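Local coordinates for ASCH domain (Vibrio cholerae TMA 21, PDB 3S9X), which is of unknown function but carries an ASCH domain of the PUA clan, a fold often associated with RNA binding, so a role in RNA metabolism is possible, at residues 62-66 with 67-71; 39-42 with 43-47; 116-120 with 121-125; 48-52 with 53-57. All blocks are in the same frame, centred on the assembly; numbering follows the deposited sequence.

Contact 1 (62-66 with 67-71); sequences LEYWY and SQKGE
With CG trans to the backbone N (chi1 -170°), Y64 swings its ring alongside the next turn, where the backbone sets Q68 CB over one face, 3.7 Å from the Y64 centroid and almost on the ring normal: a CH-pi contact. Chi1 of Q68 (-53°) puts CG beside the backbone N, near Y64 CE1 and CD1; the chi2 bend carries the amide off. K69 reaches the same ring obliquely, CD lying 3.8 Å from Y64 CE2. One residue earlier along the chain, S67 OG donates to E63 OE1 over 2.8 Å from above the carboxylate plane. Y64 O accepts from both Q68 N (2.8 Å) and K69 N. The helix gives way at G70, whose positive phi turns the chain so that E71 N reaches W65 O (2.9 Å). E71 runs beside W65, its OE1 3.2 Å from W65 CE3, while E71 O lies at the Y66 ring edge, near its plane, 3.4 Å from Y66 CD1. A water donates to both Y66 O and E71 O. The element follows strand 58-62: Y66 OH is hydrogen-bonded to S61 OG and its ring packs on V150 of strand 148-158, while W65 NE1 is hydrogen-bonded to E135 OE1 and its ring touches L139, both on helix 121-139.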
loop_
_atom_site.group_PDB
_atom_site.type_symbol
_atom_site.label_atom_id
_atom_site.label_comp_id
_atom_site.label_asym_id
_atom_site.label_seq_id
_atom_site.Cartn_x
_atom_site.Cartn_y
_atom_site.Cartn_z
ATOM N N LEU A 62 5.311 6.225 -7.057
ATOM C CA LEU A 62 5.534 7.114 -8.178
ATOM C C LEU A 62 4.440 7.014 -9.196
ATOM O O LEU A 62 4.082 5.956 -9.668
ATOM C CB LEU A 62 6.858 6.846 -8.858
ATOM C CG LEU A 62 8.145 6.998 -8.031
ATOM C CD1 LEU A 62 9.330 6.444 -8.839
ATOM C CD2 LEU A 62 8.367 8.469 -7.678
ATOM N N GLU A 63 3.890 8.158 -9.564
ATOM C CA GLU A 63 2.840 8.168 -10.603
ATOM C C GLU A 63 3.327 7.648 -11.974
ATOM O O GLU A 63 2.545 7.084 -12.733
ATOM C CB GLU A 63 2.307 9.570 -10.748
ATOM C CG GLU A 63 1.004 9.594 -11.514
ATOM C CD GLU A 63 1.136 9.780 -12.967
ATOM O OE1 GLU A 63 2.190 10.232 -13.454
ATOM O OE2 GLU A 63 0.140 9.433 -13.636
ATOM N N TYR A 64 4.619 7.751 -12.216
ATOM C CA TYR A 64 5.270 7.291 -13.412
ATOM C C TYR A 64 4.888 5.854 -13.722
ATOM O O TYR A 64 4.700 5.471 -14.897
ATOM C CB TYR A 64 6.779 7.378 -13.250
ATOM C CG TYR A 64 7.565 7.156 -14.531
ATOM C CD1 TYR A 64 7.925 8.235 -15.339
ATOM C CD2 TYR A 64 7.984 5.916 -14.905
ATOM C CE1 TYR A 64 8.656 8.071 -16.467
ATOM C CE2 TYR A 64 8.774 5.734 -16.032
ATOM C CZ TYR A 64 9.105 6.835 -16.801
ATOM O OH TYR A 64 9.852 6.679 -17.951
ATOM N N TRP A 65 4.704 5.028 -12.682
ATOM C CA TRP A 65 4.352 3.620 -12.911
ATOM C C TRP A 65 3.044 3.473 -13.658
ATOM O O TRP A 65 2.776 2.486 -14.388
ATOM C CB TRP A 65 4.236 2.851 -11.588
ATOM C CG TRP A 65 5.554 2.586 -10.953
ATOM C CD1 TRP A 65 6.044 3.194 -9.862
ATOM C CD2 TRP A 65 6.567 1.671 -11.395
ATOM N NE1 TRP A 65 7.267 2.680 -9.542
ATOM C CE2 TRP A 65 7.591 1.714 -10.450
ATOM C CE3 TRP A 65 6.651 0.713 -12.435
ATOM C CZ2 TRP A 65 8.745 0.941 -10.552
ATOM C CZ3 TRP A 65 7.796 -0.106 -12.521
ATOM C CH2 TRP A 65 8.834 0.009 -11.593
ATOM N N TYR A 66 2.134 4.395 -13.423
ATOM C CA TYR A 66 0.782 4.275 -13.958
ATOM C C TYR A 66 0.726 4.965 -15.302
ATOM O O TYR A 66 0.338 4.364 -16.291
ATOM C CB TYR A 66 -0.269 4.830 -13.023
ATOM C CG TYR A 66 -0.064 4.288 -11.616
ATOM C CD1 TYR A 66 -0.480 3.024 -11.224
ATOM C CD2 TYR A 66 0.675 5.020 -10.682
ATOM C CE1 TYR A 66 -0.160 2.520 -9.969
ATOM C CE2 TYR A 66 1.030 4.494 -9.427
ATOM C CZ TYR A 66 0.568 3.269 -9.066
ATOM O OH TYR A 66 0.866 2.724 -7.834
ATOM N N SER A 67 1.168 6.215 -15.362
ATOM C CA SER A 67 1.130 6.966 -16.595
ATOM C C SER A 67 2.128 6.518 -17.662
ATOM O O SER A 67 1.765 6.565 -18.878
ATOM C CB SER A 67 1.297 8.448 -16.322
ATOM O OG SER A 67 2.555 8.735 -15.792
ATOM N N GLN A 68 3.291 6.020 -17.289
ATOM C CA GLN A 68 4.273 5.694 -18.294
ATOM C C GLN A 68 4.501 4.231 -18.423
ATOM O O GLN A 68 4.775 3.733 -19.535
ATOM C CB GLN A 68 5.572 6.434 -18.013
ATOM C CG GLN A 68 5.358 7.942 -17.846
ATOM C CD GLN A 68 4.748 8.683 -19.034
ATOM O OE1 GLN A 68 5.207 8.567 -20.161
ATOM N NE2 GLN A 68 3.724 9.503 -18.749
ATOM N N LYS A 69 4.299 3.468 -17.346
ATOM C CA LYS A 69 4.555 2.065 -17.413
ATOM C C LYS A 69 3.281 1.239 -17.522
ATOM O O LYS A 69 3.368 0.010 -17.583
ATOM C CB LYS A 69 5.356 1.549 -16.242
ATOM C CG LYS A 69 6.726 2.186 -15.996
ATOM C CD LYS A 69 7.544 2.360 -17.296
ATOM C CE LYS A 69 7.892 1.052 -17.884
ATOM N NZ LYS A 69 8.929 0.306 -17.087
ATOM N N GLY A 70 2.141 1.913 -17.480
ATOM C CA GLY A 70 0.858 1.285 -17.711
ATOM C C GLY A 70 0.283 0.446 -16.587
ATOM O O GLY A 70 -0.638 -0.317 -16.812
ATOM N N GLU A 71 0.822 0.569 -15.383
ATOM C CA GLU A 71 0.260 -0.098 -14.234
ATOM C C GLU A 71 -1.128 0.432 -13.944
ATOM O O GLU A 71 -1.415 1.589 -14.192
ATOM C CB GLU A 71 1.158 0.021 -13.048
ATOM C CG GLU A 71 2.467 -0.753 -13.189
ATOM C CD GLU A 71 3.191 -0.988 -11.829
ATOM O OE1 GLU A 71 4.349 -1.508 -11.907
ATOM O OE2 GLU A 71 2.604 -0.677 -10.726
HETATM O O HOH W 1 -2.633 3.524 -15.475
#

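Contact 2 (39-42 with 43-47); sequences ADEY and NANVC
The chain enters helix 41-52 with D40, in an extended conformation, as its N-cap, and from E41 onward the backbone is helical. The first i to i+4 bonds are A44 N to D40 O, N45 N to E41 O and V46 N to Y42 O, the last at 3.1 Å. The cap itself is the D40 carboxylate: OD2 accepts from N43 N at 2.9 Å along a nearly straight N-H (171°), met from above the carboxylate plane. A chi1 of 67° folds CG of D40 back over the first turn and makes this reach possible; the negative charge there should also interact favourably with the helix dipole. On another side of the helix Y42, CG trans to its backbone N, lays its ring along the next turn, and V46 CG2 sits over one face, displaced toward the rim, 3.9 Å from Y42 CZ, a CH-pi contact on the protein surface. One turn apart, E41 CG lies 3.7 Å from N45 ND2. The N45 amide is held at its other end, OD1 accepting from W85 N. A water accepts from N45 ND2 (2.9 Å) and lies 2.7 Å from E41 OE2, a bond it can give only part of the time.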
loop_
_atom_site.group_PDB
_atom_site.type_symbol
_atom_site.label_atom_id
_atom_site.label_comp_id
_atom_site.label_asym_id
_atom_site.label_seq_id
_atom_site.Cartn_x
_atom_site.Cartn_y
_atom_site.Cartn_z
ATOM N N ALA A 39 10.508 -2.918 0.522
ATOM C CA ALA A 39 11.396 -3.740 -0.301
ATOM C C ALA A 39 12.433 -4.489 0.503
ATOM O O ALA A 39 13.349 -5.043 -0.064
ATOM C CB ALA A 39 12.078 -2.847 -1.397
ATOM N N ASP A 40 12.267 -4.526 1.816
ATOM C CA ASP A 40 13.180 -5.304 2.659
ATOM C C ASP A 40 12.414 -5.924 3.815
ATOM O O ASP A 40 11.348 -5.437 4.151
ATOM C CB ASP A 40 14.365 -4.454 3.164
ATOM C CG ASP A 40 13.938 -3.351 4.135
ATOM O OD1 ASP A 40 13.597 -2.183 3.706
ATOM O OD2 ASP A 40 13.804 -3.601 5.323
ATOM N N GLU A 41 12.940 -6.992 4.374
ATOM C CA GLU A 41 12.261 -7.748 5.394
ATOM C C GLU A 41 11.940 -6.929 6.647
ATOM O O GLU A 41 10.827 -6.994 7.165
ATOM C CB GLU A 41 13.131 -8.981 5.721
ATOM C CG GLU A 41 12.578 -9.839 6.833
ATOM C CD GLU A 41 13.319 -11.138 7.004
ATOM O OE1 GLU A 41 14.524 -11.201 6.626
ATOM O OE2 GLU A 41 12.815 -12.063 7.607
ATOM N N TYR A 42 12.913 -6.190 7.134
ATOM C CA TYR A 42 12.736 -5.483 8.363
ATOM C C TYR A 42 11.560 -4.525 8.217
ATOM O O TYR A 42 10.669 -4.483 9.064
ATOM C CB TYR A 42 14.027 -4.692 8.675
ATOM C CG TYR A 42 13.830 -3.687 9.740
ATOM C CD1 TYR A 42 13.860 -4.041 11.050
ATOM C CD2 TYR A 42 13.509 -2.386 9.405
ATOM C CE1 TYR A 42 13.563 -3.062 12.065
ATOM C CE2 TYR A 42 13.236 -1.462 10.345
ATOM C CZ TYR A 42 13.255 -1.776 11.640
ATOM O OH TYR A 42 12.897 -0.791 12.550
ATOM N N ASN A 43 11.580 -3.699 7.156
ATOM C CA ASN A 43 10.506 -2.704 6.975
ATOM C C ASN A 43 9.183 -3.387 6.574
ATOM O O ASN A 43 8.150 -2.924 7.020
ATOM C CB ASN A 43 10.887 -1.647 5.966
ATOM C CG ASN A 43 11.921 -0.676 6.531
ATOM O OD1 ASN A 43 13.041 -0.579 6.024
ATOM N ND2 ASN A 43 11.551 -0.014 7.537
ATOM N N ALA A 44 9.216 -4.486 5.800
ATOM C CA ALA A 44 7.966 -5.182 5.435
ATOM C C ALA A 44 7.229 -5.621 6.693
ATOM O O ALA A 44 6.043 -5.482 6.837
ATOM C CB ALA A 44 8.218 -6.355 4.540
ATOM N N ASN A 45 8.004 -6.158 7.647
ATOM C CA ASN A 45 7.378 -6.738 8.827
ATOM C C ASN A 45 6.915 -5.658 9.765
ATOM O O ASN A 45 5.830 -5.773 10.394
ATOM C CB ASN A 45 8.295 -7.765 9.482
ATOM C CG ASN A 45 8.518 -9.006 8.585
ATOM O OD1 ASN A 45 7.819 -9.144 7.602
ATOM N ND2 ASN A 45 9.500 -9.851 8.894
ATOM N N VAL A 46 7.756 -4.647 9.968
ATOM C CA VAL A 46 7.355 -3.469 10.778
ATOM C C VAL A 46 6.113 -2.810 10.182
ATOM O O VAL A 46 5.136 -2.512 10.895
ATOM C CB VAL A 46 8.554 -2.468 10.957
ATOM C CG1 VAL A 46 8.029 -1.050 11.332
ATOM C CG2 VAL A 46 9.551 -3.005 11.961
ATOM N N CYS A 47 6.094 -2.612 8.874
ATOM C CA CYS A 47 4.910 -1.966 8.266
ATOM C C CYS A 47 3.647 -2.833 8.346
ATOM O O CYS A 47 2.583 -2.280 8.579
ATOM C CB CYS A 47 5.151 -1.588 6.823
ATOM S SG CYS A 47 6.083 -0.033 6.659
HETATM O O HOH W 2 10.144 -12.434 7.700
#

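Contact 3 (116-120 with 121-125)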
loop_
_atom_site.group_PDB
_atom_site.type_symbol
_atom_site.label_atom_id
_atom_site.label_comp_id
_atom_site.label_asym_id
_atom_site.label_seq_id
_atom_site.Cartn_x
_atom_site.Cartn_y
_atom_site.Cartn_z
ATOM N N GLU A 116 5.435 5.702 9.782
ATOM C CA GLU A 116 6.750 5.036 9.958
ATOM C C GLU A 116 7.761 5.888 10.735
ATOM O O GLU A 116 7.655 7.138 10.829
ATOM C CB GLU A 116 7.297 4.608 8.597
ATOM C CG GLU A 116 6.451 3.541 7.890
ATOM C CD GLU A 116 6.984 3.256 6.509
ATOM O OE1 GLU A 116 8.054 2.631 6.446
ATOM O OE2 GLU A 116 6.284 3.587 5.520
ATOM N N GLY A 117 8.734 5.201 11.327
ATOM C CA GLY A 117 9.748 5.889 12.145
ATOM C C GLY A 117 9.105 6.751 13.201
ATOM O O GLY A 117 8.204 6.345 13.907
ATOM N N ASP A 118 9.598 7.986 13.332
ATOM C CA ASP A 118 9.073 8.894 14.306
ATOM C C ASP A 118 7.898 9.717 13.780
ATOM O O ASP A 118 7.493 10.670 14.415
ATOM C CB ASP A 118 10.211 9.831 14.765
ATOM C CG ASP A 118 10.775 10.718 13.706
ATOM O OD1 ASP A 118 10.329 10.689 12.568
ATOM O OD2 ASP A 118 11.640 11.554 14.042
ATOM N N LYS A 119 7.420 9.332 12.600
ATOM C CA LYS A 119 6.254 9.960 11.951
ATOM C C LYS A 119 6.493 11.317 11.339
ATOM O O LYS A 119 5.576 11.962 10.860
ATOM C CB LYS A 119 4.968 9.934 12.821
ATOM C CG LYS A 119 4.613 8.527 13.208
ATOM C CD LYS A 119 3.244 8.472 13.833
ATOM C CE LYS A 119 2.843 7.081 14.357
ATOM N NZ LYS A 119 1.429 7.115 14.866
ATOM N N SER A 120 7.753 11.772 11.399
ATOM C CA SER A 120 8.089 13.085 10.908
ATOM C C SER A 120 8.217 13.118 9.389
ATOM O O SER A 120 8.448 12.089 8.741
ATOM C CB SER A 120 9.433 13.587 11.509
ATOM O OG SER A 120 10.480 12.849 10.935
ATOM N N LEU A 121 8.074 14.328 8.848
ATOM C CA LEU A 121 8.277 14.495 7.393
ATOM C C LEU A 121 9.750 14.264 7.058
ATOM O O LEU A 121 10.038 13.682 6.045
ATOM C CB LEU A 121 7.865 15.906 7.022
ATOM C CG LEU A 121 7.954 16.260 5.561
ATOM C CD1 LEU A 121 7.189 15.331 4.608
ATOM C CD2 LEU A 121 7.540 17.705 5.396
ATOM N N ALA A 122 10.665 14.677 7.951
ATOM C CA ALA A 122 12.063 14.411 7.632
ATOM C C ALA A 122 12.369 12.898 7.440
ATOM O O ALA A 122 13.088 12.461 6.515
ATOM C CB ALA A 122 12.955 15.052 8.643
ATOM N N TRP A 123 11.844 12.089 8.339
ATOM C CA TRP A 123 12.053 10.641 8.264
ATOM C C TRP A 123 11.426 10.081 6.985
ATOM O O TRP A 123 12.012 9.298 6.284
ATOM C CB TRP A 123 11.448 9.976 9.526
ATOM C CG TRP A 123 11.847 8.544 9.731
ATOM C CD1 TRP A 123 12.816 8.062 10.620
ATOM C CD2 TRP A 123 11.322 7.417 9.092
ATOM N NE1 TRP A 123 12.902 6.735 10.527
ATOM C CE2 TRP A 123 12.061 6.296 9.550
ATOM C CE3 TRP A 123 10.420 7.247 8.109
ATOM C CZ2 TRP A 123 11.808 4.983 9.140
ATOM C CZ3 TRP A 123 10.153 5.942 7.686
ATOM C CH2 TRP A 123 10.874 4.826 8.164
ATOM N N TRP A 124 10.208 10.507 6.700
ATOM C CA TRP A 124 9.481 10.136 5.483
ATOM C C TRP A 124 10.335 10.471 4.252
ATOM O O TRP A 124 10.405 9.632 3.318
ATOM C CB TRP A 124 8.086 10.836 5.492
ATOM C CG TRP A 124 7.252 10.484 4.272
ATOM C CD1 TRP A 124 6.240 9.574 4.195
ATOM C CD2 TRP A 124 7.384 11.059 2.973
ATOM N NE1 TRP A 124 5.737 9.531 2.910
ATOM C CE2 TRP A 124 6.419 10.435 2.133
ATOM C CE3 TRP A 124 8.208 12.074 2.421
ATOM C CZ2 TRP A 124 6.294 10.731 0.756
ATOM C CZ3 TRP A 124 8.067 12.316 1.074
ATOM C CH2 TRP A 124 7.169 11.664 0.265
ATOM N N GLN A 125 10.927 11.687 4.264
ATOM C CA GLN A 125 11.716 12.108 3.092
ATOM C C GLN A 125 12.927 11.255 2.892
ATOM O O GLN A 125 13.264 10.878 1.775
ATOM C CB GLN A 125 12.134 13.579 3.215
ATOM C CG GLN A 125 10.979 14.493 3.064
ATOM C CD GLN A 125 11.325 15.931 3.441
ATOM O OE1 GLN A 125 12.180 16.171 4.280
ATOM N NE2 GLN A 125 10.600 16.873 2.900
#
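An N-cap, preceded by a type II' beta turn from E116 to K119, starts helix 121-139. S120 is the capping residue: its OG accepts from W123 N at 3.0 Å with an N-H angle of 163°, while W124 N bonds S120 O to open the regular helical pattern. The hydroxyl is committed twice, since S120 OG also donates to D118 OD1 over 2.7 Å, on the syn side of that carboxylate. D118 OD1 also accepts from S120 N at 3.0 Å, which makes an Asx turn; both donors approach from one face of the carboxylate plane. A chi1 of 64° places the D118 carboxylate between its own N and carbonyl carbon, curled back toward S120. The aspartate thus probably holds the serine hydroxyl in the rotation that caps the helix. The W123 indole lies flat under the turn. G117 CA rests over it, 3.6 Å from the centroid of the W123 five-membered ring, in a CH-pi contact; this closeness depends on the lack of a side chain at G117, whose positive phi also favours glycine. E116 CB comes within 3.3 Å of W123 CZ3, the two side chains crossing at about a right angle, while D118 OD1 lies 3.3 Å from W123 CB. E116 OE2 forms a salt bridge with K56 NZ, and K119 NZ another with E55, just past helix 41-52. W124, bonded to E114 through NE1 and stacked on H128, ties the first turn of helix 121-139 to helix 108-114, while E116 in the loop packs on C47 and L50 of helix 41-52.

Contact 4 (48-52 with 53-57); sequences ADLIL and RGEKR
D49 and R53, one turn apart, are joined by a salt bridge: R53 NE donates to D49 OD2 over 2.9 Å, nearly straight at 166°. The oxygen lies close to the guanidinium plane, at its edge, but the nitrogen meets the carboxylate from above its plane. The bend of R53 at chi3 (-67°) turns the guanidinium back along the helix, and there R53 NH1 also passes 3.7 Å from L50 CD2. The same methyl touches E55 CB, while L50 CB meets K56 CB and I51 CG1 lies 3.7 Å from K56 CG, so the aliphatic chain of K56 closes over the last turn. A Schellman motif ends helix 41-52: G54 takes positive phi, E55 N bonds L50 O (2.8 Å) and G54 N bonds I51 O. K56 N is a second donor to L50 O (3.1 Å), well above its carbonyl plane. A water donates to both I51 O and K56 O; R57 NH2 bonds G54 O in the plane of both groups. I51 packs inward on the sheet, against I93, F154 and V156. Farther out, E55 pairs with K119, and K56 NZ with E114 and E116. Set between two carboxylates, the buried lysine is probably kept charged.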
loop_
_atom_site.group_PDB
_atom_site.type_symbol
_atom_site.label_atom_id
_atom_site.label_comp_id
_atom_site.label_asym_id
_atom_site.label_seq_id
_atom_site.Cartn_x
_atom_site.Cartn_y
_atom_site.Cartn_z
ATOM N N ALA A 48 3.770 -4.150 8.181
ATOM C CA ALA A 48 2.557 -4.962 8.326
ATOM C C ALA A 48 1.977 -4.742 9.724
ATOM O O ALA A 48 0.767 -4.667 9.908
ATOM C CB ALA A 48 2.863 -6.399 8.076
ATOM N N ASP A 49 2.848 -4.702 10.749
ATOM C CA ASP A 49 2.398 -4.527 12.103
ATOM C C ASP A 49 1.868 -3.121 12.377
ATOM O O ASP A 49 0.889 -2.973 13.102
ATOM C CB ASP A 49 3.555 -4.844 13.098
ATOM C CG ASP A 49 3.054 -5.063 14.466
ATOM O OD1 ASP A 49 2.298 -6.010 14.681
ATOM O OD2 ASP A 49 3.426 -4.258 15.323
ATOM N N LEU A 50 2.488 -2.098 11.818
ATOM C CA LEU A 50 1.963 -0.743 11.927
ATOM C C LEU A 50 0.602 -0.672 11.318
ATOM O O LEU A 50 -0.304 0.021 11.830
ATOM C CB LEU A 50 2.897 0.256 11.219
ATOM C CG LEU A 50 4.199 0.600 11.885
ATOM C CD1 LEU A 50 5.049 1.382 10.899
ATOM C CD2 LEU A 50 4.017 1.367 13.229
ATOM N N ILE A 51 0.413 -1.335 10.155
ATOM C CA ILE A 51 -0.910 -1.284 9.506
ATOM C C ILE A 51 -1.943 -2.001 10.389
ATOM O O ILE A 51 -3.015 -1.487 10.675
ATOM C CB ILE A 51 -0.907 -1.908 8.107
ATOM C CG1 ILE A 51 -0.002 -1.066 7.173
ATOM C CG2 ILE A 51 -2.285 -2.100 7.524
ATOM C CD1 ILE A 51 0.356 -1.662 5.836
ATOM N N LEU A 52 -1.591 -3.195 10.852
ATOM C CA LEU A 52 -2.418 -4.001 11.760
ATOM C C LEU A 52 -2.979 -3.145 12.879
ATOM O O LEU A 52 -4.154 -3.214 13.245
ATOM C CB LEU A 52 -1.657 -5.232 12.273
ATOM C CG LEU A 52 -2.319 -6.099 13.351
ATOM C CD1 LEU A 52 -3.550 -6.829 12.747
ATOM C CD2 LEU A 52 -1.299 -7.091 13.900
ATOM N N ARG A 53 -2.062 -2.408 13.517
ATOM C CA ARG A 53 -2.334 -1.626 14.734
ATOM C C ARG A 53 -2.969 -0.255 14.464
ATOM O O ARG A 53 -3.192 0.515 15.440
ATOM C CB ARG A 53 -1.133 -1.534 15.615
ATOM C CG ARG A 53 -0.671 -2.908 16.118
ATOM C CD ARG A 53 0.369 -2.872 17.144
ATOM N NE ARG A 53 1.579 -2.361 16.585
ATOM C CZ ARG A 53 2.079 -1.156 16.714
ATOM N NH1 ARG A 53 3.221 -0.837 16.076
ATOM N NH2 ARG A 53 1.430 -0.257 17.407
ATOM N N GLY A 54 -3.205 0.096 13.193
ATOM C CA GLY A 54 -3.794 1.378 12.881
ATOM C C GLY A 54 -2.855 2.559 12.885
ATOM O O GLY A 54 -3.303 3.704 12.821
ATOM N N GLU A 55 -1.554 2.296 12.980
ATOM C CA GLU A 55 -0.569 3.351 12.936
ATOM C C GLU A 55 -0.151 3.804 11.523
ATOM O O GLU A 55 0.192 4.955 11.315
ATOM C CB GLU A 55 0.663 2.894 13.696
ATOM C CG GLU A 55 0.544 2.751 15.168
ATOM C CD GLU A 55 0.621 4.146 15.743
ATOM O OE1 GLU A 55 1.751 4.765 15.802
ATOM O OE2 GLU A 55 -0.485 4.624 16.053
ATOM N N LYS A 56 -0.226 2.895 10.560
ATOM C CA LYS A 56 0.072 3.182 9.163
ATOM C C LYS A 56 -1.247 3.033 8.439
ATOM O O LYS A 56 -1.840 1.964 8.425
ATOM C CB LYS A 56 1.147 2.266 8.588
ATOM C CG LYS A 56 1.315 2.419 7.061
ATOM C CD LYS A 56 2.560 1.790 6.521
ATOM C CE LYS A 56 2.896 2.275 5.127
ATOM N NZ LYS A 56 3.493 3.648 5.263
ATOM N N ARG A 57 -1.697 4.167 7.867
ATOM C CA ARG A 57 -3.036 4.260 7.252
ATOM C C ARG A 57 -2.958 4.837 5.846
ATOM O O ARG A 57 -3.984 5.196 5.249
ATOM C CB ARG A 57 -3.938 5.137 8.155
ATOM C CG ARG A 57 -4.084 4.628 9.578
ATOM C CD ARG A 57 -5.005 5.545 10.372
ATOM N NE ARG A 57 -4.465 6.919 10.474
ATOM C CZ ARG A 57 -3.475 7.328 11.267
ATOM N NH1 ARG A 57 -3.079 8.607 11.184
ATOM N NH2 ARG A 57 -2.902 6.487 12.158
HETATM O O HOH W 3 -4.072 0.764 9.465
#

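In the fold
Along the chain the order is contact 2, contact 4, contact 1, contact 3. Contacts 2 and 4 are the start and end of helix 41-52, their centres about 12 Å apart, and they touch where C47 packs on K56. Contact 3, which begins helix 121-139, lies with its centre about 15 Å from each and touches both: C47 also meets E116, and two salt bridges, K119 to E55 and E116 to K56, tie it to contact 4. Three of the four contacts thus form one touching cluster round helix 41-52 and the start of helix 121-139. Contact 1, the short helix after edge strand 58-62, lies apart, its centre 24 to 26 Å from the others, yet it packs against helix 121-139 farther along.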